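Local coordinates for protein nitrite oxidoreductase subunit A (Kuenenia stuttgartiensis, PDB 7B04) that is a subunit of the molybdopterin oxidoreductase family, resembling the subunit NarG, and holds a molybdenum atom, two MD1 molecules and an iron/sulfur cluster, at residues I837-E849 against A860-Y873. Numbering follows the deposited sequence.
Sequences IIEYGENFIVHRE and AIVSTNPYIRPDDY
Asn843 and Phe844 meet the turn from Asn865 to Ile868 through different first torsions. In Asn843, CG sits between the backbone N and the carbonyl carbon (chi1 53°), which carries ND2 to Tyr867 O in a 3.3 Å hydrogen bond lying in both the amide and the carbonyl plane. Phe844 instead turns CG away from its own carbonyl carbon (chi1 -76°), placing one ring face against Asn865 ND2, which lies nearer the ring's periphery than its centre, with the amide tilted 53° to the ring. Ile868 CG1 and Tyr867 CB approach the same ring obliquely, Tyr867 CB 3.6 Å from Phe844 CE2. The turn that offers these groups is type I and is braced by an Asx turn, Asn865 OD1 accepting from Tyr867 N.

Helix 835-840 ends in a Schellman motif at Gly841, whose positive phi suits glycine. Pro870 packs against it, CB 3.5 Å from Gly841 CA. Next to it, Asp871 N donates to Glu839 O at 2.9 Å, and one water bridges Ile838 O and Arg869 N. The hydroxyl of Tyr873 reaches the edge of the Tyr840 ring in its plane, while Asp871 OD2 has Tyr631 as its partner.

At the far end, Ile861 CG1 lies over one face of the Arg848 guanidinium, whose NH1 hydrogen-bonds Asn889 OD1 and whose NH2 makes a salt bridge to Glu842 OE1. Val846 CG2 meets Ile861 CG2 at 3.9 Å, and Glu849 N bonds to Ala860 O at 3.1 Å. Helix 481-488 packs against the turn through Met484 and His488. The arrangement is typical of a loosely bonded antiparallel hairpin, strands 847-848 and 860-862, at the edge of a small mixed sheet with 890-892, whose flanking turn and Pro870 pack on a Schellman-capped helix end.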
ATOM      1  N   ILE B 837      36.198  15.785 -11.104  1.00 43.32           N
ATOM      2  CA  ILE B 837      35.948  15.357  -9.732  1.00 43.36           C
ATOM      3  C   ILE B 837      36.924  16.024  -8.769  1.00 51.93           C
ATOM      4  O   ILE B 837      36.548  16.417  -7.658  1.00 53.79           O
ATOM      5  CB  ILE B 837      36.010  13.821  -9.644  1.00 47.20           C
ATOM      6  CG1 ILE B 837      34.924  13.201 -10.527  1.00 46.34           C
ATOM      7  CG2 ILE B 837      35.851  13.355  -8.208  1.00 48.27           C
ATOM      8  CD1 ILE B 837      35.056  11.709 -10.701  1.00 45.32           C
ATOM      9  N   ILE B 838      38.188  16.166  -9.175  1.00 51.70           N
ATOM     10  CA  ILE B 838      39.167  16.822  -8.314  1.00 48.26           C
ATOM     11  C   ILE B 838      38.884  18.316  -8.217  1.00 43.69           C
ATOM     12  O   ILE B 838      39.040  18.923  -7.151  1.00 44.84           O
ATOM     13  CB  ILE B 838      40.593  16.546  -8.824  1.00 51.12           C
ATOM     14  CG1 ILE B 838      40.886  15.045  -8.803  1.00 57.53           C
ATOM     15  CG2 ILE B 838      41.620  17.298  -7.991  1.00 37.46           C
ATOM     16  CD1 ILE B 838      42.164  14.665  -9.518  1.00 57.82           C
ATOM     17  N   GLU B 839      38.457  18.933  -9.323  1.00 42.20           N
ATOM     18  CA  GLU B 839      38.072  20.340  -9.282  1.00 43.52           C
ATOM     19  C   GLU B 839      36.869  20.567  -8.379  1.00 49.47           C
ATOM     20  O   GLU B 839      36.740  21.634  -7.768  1.00 49.78           O
ATOM     21  CB  GLU B 839      37.778  20.848 -10.694  1.00 42.95           C
ATOM     22  CG  GLU B 839      37.503  22.343 -10.774  1.00 50.72           C
ATOM     23  CD  GLU B 839      37.185  22.805 -12.184  1.00 61.95           C
ATOM     24  OE1 GLU B 839      37.113  21.948 -13.090  1.00 63.99           O
ATOM     25  OE2 GLU B 839      37.004  24.025 -12.387  1.00 63.60           O
ATOM     26  N   TYR B 840      35.987  19.574  -8.270  1.00 52.57           N
ATOM     27  CA  TYR B 840      34.821  19.676  -7.404  1.00 48.47           C
ATOM     28  C   TYR B 840      35.144  19.386  -5.945  1.00 48.21           C
ATOM     29  O   TYR B 840      34.320  19.687  -5.073  1.00 51.31           O
ATOM     30  CB  TYR B 840      33.725  18.722  -7.890  1.00 38.97           C
ATOM     31  CG  TYR B 840      33.200  19.051  -9.273  1.00 41.53           C
ATOM     32  CD1 TYR B 840      33.360  20.321  -9.814  1.00 39.55           C
ATOM     33  CD2 TYR B 840      32.559  18.088 -10.042  1.00 43.75           C
ATOM     34  CE1 TYR B 840      32.889  20.625 -11.076  1.00 39.66           C
ATOM     35  CE2 TYR B 840      32.085  18.384 -11.308  1.00 37.99           C
ATOM     36  CZ  TYR B 840      32.253  19.655 -11.819  1.00 40.00           C
ATOM     37  OH  TYR B 840      31.784  19.958 -13.077  1.00 44.81           O
ATOM     38  N   GLY B 841      36.304  18.803  -5.661  1.00 49.31           N
ATOM     39  CA  GLY B 841      36.686  18.508  -4.296  1.00 55.32           C
ATOM     40  C   GLY B 841      36.154  17.199  -3.771  1.00 54.08           C
ATOM     41  O   GLY B 841      36.094  17.014  -2.551  1.00 61.49           O
ATOM     42  N   GLU B 842      35.771  16.283  -4.655  1.00 46.88           N
ATOM     43  CA  GLU B 842      35.158  15.019  -4.273  1.00 52.16           C
ATOM     44  C   GLU B 842      35.970  13.831  -4.777  1.00 52.54           C
ATOM     45  O   GLU B 842      35.425  12.747  -4.989  1.00 41.78           O
ATOM     46  CB  GLU B 842      33.724  14.955  -4.796  1.00 52.19           C
ATOM     47  CG  GLU B 842      32.653  15.304  -3.772  1.00 56.00           C
ATOM     48  CD  GLU B 842      31.368  15.782  -4.424  1.00 58.07           C
ATOM     49  OE1 GLU B 842      31.409  16.804  -5.141  1.00 58.32           O
ATOM     50  OE2 GLU B 842      30.321  15.126  -4.241  1.00 62.82           O
ATOM     51  N   ASN B 843      37.275  14.027  -4.990  1.00 59.74           N
ATOM     52  CA  ASN B 843      38.137  12.901  -5.339  1.00 56.74           C
ATOM     53  C   ASN B 843      38.138  11.850  -4.236  1.00 55.91           C
ATOM     54  O   ASN B 843      38.110  10.645  -4.516  1.00 60.96           O
ATOM     55  CB  ASN B 843      39.558  13.390  -5.628  1.00 60.22           C
ATOM     56  CG  ASN B 843      40.130  14.232  -4.504  1.00 58.86           C
ATOM     57  OD1 ASN B 843      39.505  14.405  -3.458  1.00 66.33           O
ATOM     58  ND2 ASN B 843      41.329  14.761  -4.716  1.00 53.54           N
ATOM     59  N   PHE B 844      38.168  12.286  -2.983  1.00 58.46           N
ATOM     60  CA  PHE B 844      38.000  11.401  -1.843  1.00 52.17           C
ATOM     61  C   PHE B 844      36.521  11.254  -1.508  1.00 55.65           C
ATOM     62  O   PHE B 844      35.695  12.108  -1.840  1.00 63.18           O
ATOM     63  CB  PHE B 844      38.744  11.938  -0.621  1.00 54.65           C
ATOM     64  CG  PHE B 844      40.230  11.748  -0.677  1.00 59.45           C
ATOM     65  CD1 PHE B 844      40.798  10.539  -0.315  1.00 58.06           C
ATOM     66  CD2 PHE B 844      41.058  12.780  -1.079  1.00 57.49           C
ATOM     67  CE1 PHE B 844      42.165  10.360  -0.359  1.00 57.01           C
ATOM     68  CE2 PHE B 844      42.427  12.608  -1.125  1.00 58.37           C
ATOM     69  CZ  PHE B 844      42.980  11.397  -0.765  1.00 58.69           C
ATOM     70  N   ILE B 845      36.192  10.153  -0.835  1.00 48.93           N
ATOM     71  CA  ILE B 845      34.848   9.970  -0.296  1.00 52.20           C
ATOM     72  C   ILE B 845      34.756  10.851   0.947  1.00 47.81           C
ATOM     73  O   ILE B 845      35.238  10.490   2.022  1.00 46.59           O
ATOM     74  CB  ILE B 845      34.544   8.503   0.015  1.00 55.16           C
ATOM     75  CG1 ILE B 845      34.567   7.679  -1.274  1.00 50.48           C
ATOM     76  CG2 ILE B 845      33.194   8.371   0.700  1.00 53.85           C
ATOM     77  CD1 ILE B 845      34.534   6.185  -1.050  1.00 43.16           C
ATOM     78  N   VAL B 846      34.146  12.021   0.793  1.00 42.44           N
ATOM     79  CA  VAL B 846      34.074  13.025   1.844  1.00 51.84           C
ATOM     80  C   VAL B 846      32.610  13.303   2.151  1.00 53.45           C
ATOM     81  O   VAL B 846      31.730  13.103   1.307  1.00 50.18           O
ATOM     82  CB  VAL B 846      34.817  14.317   1.429  1.00 53.75           C
ATOM     83  CG1 VAL B 846      34.082  15.020   0.293  1.00 53.10           C
ATOM     84  CG2 VAL B 846      35.020  15.250   2.618  1.00 51.17           C
ATOM     85  N   HIS B 847      32.346  13.759   3.373  1.00 48.17           N
ATOM     86  CA  HIS B 847      31.012  14.203   3.749  1.00 49.54           C
ATOM     87  C   HIS B 847      30.829  15.659   3.348  1.00 51.50           C
ATOM     88  O   HIS B 847      31.703  16.496   3.598  1.00 55.44           O
ATOM     89  CB  HIS B 847      30.773  14.042   5.249  1.00 47.62           C
ATOM     90  CG  HIS B 847      29.463  14.601   5.706  1.00 49.96           C
ATOM     91  ND1 HIS B 847      29.307  15.917   6.087  1.00 55.80           N
ATOM     92  CD2 HIS B 847      28.243  14.029   5.822  1.00 52.80           C
ATOM     93  CE1 HIS B 847      28.049  16.127   6.429  1.00 50.86           C
ATOM     94  NE2 HIS B 847      27.382  14.998   6.278  1.00 61.81           N
ATOM     95  N   ARG B 848      29.694  15.956   2.725  1.00 45.65           N
ATOM     96  CA  ARG B 848      29.363  17.313   2.322  1.00 48.62           C
ATOM     97  C   ARG B 848      27.924  17.614   2.710  1.00 53.53           C
ATOM     98  O   ARG B 848      27.051  16.748   2.606  1.00 53.78           O
ATOM     99  CB  ARG B 848      29.548  17.512   0.811  1.00 37.83           C
ATOM    100  CG  ARG B 848      30.983  17.370   0.334  1.00 46.76           C
ATOM    101  CD  ARG B 848      31.102  17.688  -1.147  1.00 44.64           C
ATOM    102  NE  ARG B 848      30.838  19.097  -1.424  1.00 46.32           N
ATOM    103  CZ  ARG B 848      30.846  19.634  -2.639  1.00 49.16           C
ATOM    104  NH1 ARG B 848      30.596  20.927  -2.794  1.00 45.34           N
ATOM    105  NH2 ARG B 848      31.103  18.881  -3.699  1.00 42.42           N
ATOM    106  N   GLU B 849      27.687  18.846   3.149  1.00 52.56           N
ATOM    107  CA  GLU B 849      26.346  19.280   3.498  1.00 49.44           C
ATOM    108  C   GLU B 849      25.561  19.583   2.228  1.00 46.07           C
ATOM    109  O   GLU B 849      26.128  19.852   1.169  1.00 51.56           O
ATOM    110  CB  GLU B 849      26.384  20.515   4.399  1.00 44.61           C
ATOM    111  CG  GLU B 849      27.028  20.291   5.761  1.00 51.61           C
ATOM    112  CD  GLU B 849      26.223  19.361   6.652  1.00 56.54           C
ATOM    113  OE1 GLU B 849      24.982  19.319   6.516  1.00 61.21           O
ATOM    114  OE2 GLU B 849      26.832  18.673   7.498  1.00 51.37           O
ATOM    115  N   ALA B 860      28.945  22.638   1.809  1.00 44.93           N
ATOM    116  CA  ALA B 860      30.282  22.793   2.363  1.00 47.71           C
ATOM    117  C   ALA B 860      30.982  21.444   2.444  1.00 51.98           C
ATOM    118  O   ALA B 860      30.359  20.421   2.743  1.00 58.42           O
ATOM    119  CB  ALA B 860      30.216  23.438   3.747  1.00 42.84           C
ATOM    120  N   ILE B 861      32.286  21.446   2.181  1.00 51.51           N
ATOM    121  CA  ILE B 861      33.096  20.235   2.249  1.00 48.40           C
ATOM    122  C   ILE B 861      33.723  20.170   3.635  1.00 51.67           C
ATOM    123  O   ILE B 861      34.583  20.985   3.976  1.00 56.36           O
ATOM    124  CB  ILE B 861      34.169  20.210   1.154  1.00 48.36           C
ATOM    125  CG1 ILE B 861      33.526  20.347  -0.226  1.00 42.95           C
ATOM    126  CG2 ILE B 861      34.987  18.929   1.244  1.00 42.76           C
ATOM    127  CD1 ILE B 861      34.516  20.574  -1.345  1.00 48.03           C
ATOM    128  N   VAL B 862      33.297  19.194   4.433  1.00 49.22           N
ATOM    129  CA  VAL B 862      33.768  19.047   5.804  1.00 53.04           C
ATOM    130  C   VAL B 862      35.008  18.160   5.760  1.00 55.62           C
ATOM    131  O   VAL B 862      34.910  16.931   5.748  1.00 57.06           O
ATOM    132  CB  VAL B 862      32.683  18.477   6.719  1.00 58.15           C
ATOM    133  CG1 VAL B 862      33.258  18.141   8.085  1.00 57.94           C
ATOM    134  CG2 VAL B 862      31.538  19.469   6.857  1.00 53.36           C
ATOM    135  N   SER B 863      36.181  18.791   5.735  1.00 61.96           N
ATOM    136  CA  SER B 863      37.456  18.084   5.755  1.00 64.91           C
ATOM    137  C   SER B 863      38.578  19.097   5.922  1.00 61.11           C
ATOM    138  O   SER B 863      38.422  20.281   5.612  1.00 61.29           O
ATOM    139  CB  SER B 863      37.673  17.260   4.479  1.00 58.38           C
ATOM    140  OG  SER B 863      38.917  16.581   4.517  1.00 54.33           O
ATOM    141  N   THR B 864      39.711  18.613   6.436  1.00 57.94           N
ATOM    142  CA  THR B 864      40.952  19.379   6.478  1.00 51.53           C
ATOM    143  C   THR B 864      42.046  18.720   5.652  1.00 54.62           C
ATOM    144  O   THR B 864      43.205  19.150   5.720  1.00 58.98           O
ATOM    145  CB  THR B 864      41.440  19.566   7.919  1.00 44.28           C
ATOM    146  OG1 THR B 864      41.708  18.288   8.507  1.00 51.27           O
ATOM    147  CG2 THR B 864      40.401  20.291   8.744  1.00 43.25           C
ATOM    148  N   ASN B 865      41.712  17.683   4.897  1.00 53.68           N
ATOM    149  CA  ASN B 865      42.680  16.959   4.089  1.00 55.65           C
ATOM    150  C   ASN B 865      43.374  17.912   3.122  1.00 62.36           C
ATOM    151  O   ASN B 865      42.697  18.545   2.297  1.00 57.37           O
ATOM    152  CB  ASN B 865      41.977  15.841   3.322  1.00 59.38           C
ATOM    153  CG  ASN B 865      42.947  14.869   2.674  1.00 62.28           C
ATOM    154  OD1 ASN B 865      44.163  15.016   2.785  1.00 66.99           O
ATOM    155  ND2 ASN B 865      42.407  13.866   1.990  1.00 61.11           N
ATOM    156  N   PRO B 866      44.702  18.050   3.185  1.00 67.00           N
ATOM    157  CA  PRO B 866      45.399  18.891   2.199  1.00 65.41           C
ATOM    158  C   PRO B 866      45.390  18.301   0.802  1.00 58.46           C
ATOM    159  O   PRO B 866      45.831  18.973  -0.140  1.00 60.23           O
ATOM    160  CB  PRO B 866      46.825  18.977   2.756  1.00 69.43           C
ATOM    161  CG  PRO B 866      46.980  17.733   3.568  1.00 55.93           C
ATOM    162  CD  PRO B 866      45.629  17.464   4.169  1.00 57.95           C
ATOM    163  N   TYR B 867      44.905  17.073   0.644  1.00 56.39           N
ATOM    164  CA  TYR B 867      44.825  16.409  -0.647  1.00 58.26           C
ATOM    165  C   TYR B 867      43.469  16.590  -1.312  1.00 57.62           C
ATOM    166  O   TYR B 867      43.256  16.068  -2.410  1.00 49.54           O
ATOM    167  CB  TYR B 867      45.156  14.928  -0.466  1.00 51.38           C
ATOM    168  CG  TYR B 867      46.469  14.754   0.261  1.00 59.97           C
ATOM    169  CD1 TYR B 867      47.563  15.547  -0.062  1.00 65.38           C
ATOM    170  CD2 TYR B 867      46.603  13.843   1.298  1.00 61.82           C
ATOM    171  CE1 TYR B 867      48.763  15.417   0.604  1.00 59.82           C
ATOM    172  CE2 TYR B 867      47.799  13.710   1.976  1.00 69.28           C
ATOM    173  CZ  TYR B 867      48.877  14.499   1.622  1.00 62.73           C
ATOM    174  OH  TYR B 867      50.076  14.371   2.284  1.00 57.69           O
ATOM    175  N   ILE B 868      42.549  17.294  -0.662  1.00 58.14           N
ATOM    176  CA  ILE B 868      41.331  17.786  -1.289  1.00 59.89           C
ATOM    177  C   ILE B 868      41.590  19.242  -1.649  1.00 55.44           C
ATOM    178  O   ILE B 868      41.759  20.086  -0.762  1.00 55.38           O
ATOM    179  CB  ILE B 868      40.112  17.644  -0.367  1.00 65.44           C
ATOM    180  CG1 ILE B 868      39.874  16.176  -0.011  1.00 61.42           C
ATOM    181  CG2 ILE B 868      38.879  18.249  -1.022  1.00 54.81           C
ATOM    182  CD1 ILE B 868      38.867  15.980   1.102  1.00 57.56           C
ATOM    183  N   ARG B 869      41.629  19.549  -2.942  1.00 50.55           N
ATOM    184  CA  ARG B 869      41.951  20.893  -3.423  1.00 52.14           C
ATOM    185  C   ARG B 869      40.872  21.339  -4.396  1.00 52.10           C
ATOM    186  O   ARG B 869      41.086  21.379  -5.614  1.00 53.05           O
ATOM    187  CB  ARG B 869      43.331  20.930  -4.080  1.00 55.58           C
ATOM    188  CG  ARG B 869      44.286  19.872  -3.572  1.00 60.59           C
ATOM    189  CD  ARG B 869      45.720  20.360  -3.602  1.00 59.25           C
ATOM    190  NE  ARG B 869      46.646  19.337  -3.125  1.00 61.20           N
ATOM    191  CZ  ARG B 869      47.637  18.835  -3.851  1.00 67.93           C
ATOM    192  NH1 ARG B 869      47.832  19.259  -5.093  1.00 60.92           N
ATOM    193  NH2 ARG B 869      48.431  17.904  -3.338  1.00 63.17           N
ATOM    194  N   PRO B 870      39.696  21.687  -3.891  1.00 50.51           N
ATOM    195  CA  PRO B 870      38.591  22.050  -4.774  1.00 51.97           C
ATOM    196  C   PRO B 870      38.718  23.483  -5.254  1.00 53.74           C
ATOM    197  O   PRO B 870      39.561  24.264  -4.806  1.00 55.95           O
ATOM    198  CB  PRO B 870      37.360  21.889  -3.881  1.00 52.77           C
ATOM    199  CG  PRO B 870      37.863  22.213  -2.526  1.00 48.10           C
ATOM    200  CD  PRO B 870      39.289  21.708  -2.474  1.00 44.31           C
ATOM    201  N   ASP B 871      37.870  23.850  -6.211  1.00 47.42           N
ATOM    202  CA  ASP B 871      37.853  25.255  -6.685  1.00 50.93           C
ATOM    203  C   ASP B 871      36.522  25.810  -6.209  1.00 51.38           C
ATOM    204  O   ASP B 871      35.545  25.165  -6.450  1.00 54.32           O
ATOM    205  CB  ASP B 871      38.061  25.376  -8.197  1.00 55.38           C
ATOM    206  CG  ASP B 871      37.848  26.774  -8.748  1.00 55.56           C
ATOM    207  OD1 ASP B 871      37.357  27.603  -8.020  1.00 55.68           O
ATOM    208  OD2 ASP B 871      38.168  27.009  -9.907  1.00 52.30           O
ATOM    209  N   ASP B 872      36.525  26.950  -5.530  1.00 47.70           N
ATOM    210  CA  ASP B 872      35.275  27.512  -4.974  1.00 45.63           C
ATOM    211  C   ASP B 872      34.502  28.287  -6.034  1.00 46.11           C
ATOM    212  O   ASP B 872      33.368  28.616  -5.771  1.00 39.88           O
ATOM    213  CB  ASP B 872      35.584  28.362  -3.746  1.00 45.40           C
ATOM    214  CG  ASP B 872      36.143  29.720  -4.093  1.00 57.51           C
ATOM    215  OD1 ASP B 872      36.499  29.912  -5.231  1.00 67.45           O
ATOM    216  OD2 ASP B 872      36.209  30.564  -3.216  1.00 56.87           O
ATOM    217  N   TYR B 873      35.159  28.603  -7.151  1.00 50.52           N
ATOM    218  CA  TYR B 873      34.664  29.403  -8.304  1.00 43.02           C
ATOM    219  C   TYR B 873      34.421  30.849  -7.889  1.00 45.01           C
ATOM    220  O   TYR B 873      33.621  31.506  -8.510  1.00 47.97           O
ATOM    221  CB  TYR B 873      33.439  28.785  -8.970  1.00 39.27           C
ATOM    222  CG  TYR B 873      33.640  27.377  -9.449  1.00 47.01           C
ATOM    223  CD1 TYR B 873      34.042  27.121 -10.740  1.00 50.17           C
ATOM    224  CD2 TYR B 873      33.447  26.304  -8.609  1.00 44.33           C
ATOM    225  CE1 TYR B 873      34.241  25.834 -11.188  1.00 52.41           C
ATOM    226  CE2 TYR B 873      33.648  25.011  -9.039  1.00 42.21           C
ATOM    227  CZ  TYR B 873      34.042  24.776 -10.334  1.00 48.52           C
ATOM    228  OH  TYR B 873      34.236  23.513 -10.780  1.00 49.31           O
TER
HETATM  229  O   HOH W   1      39.980  17.546  -4.786  1.00 43.23           O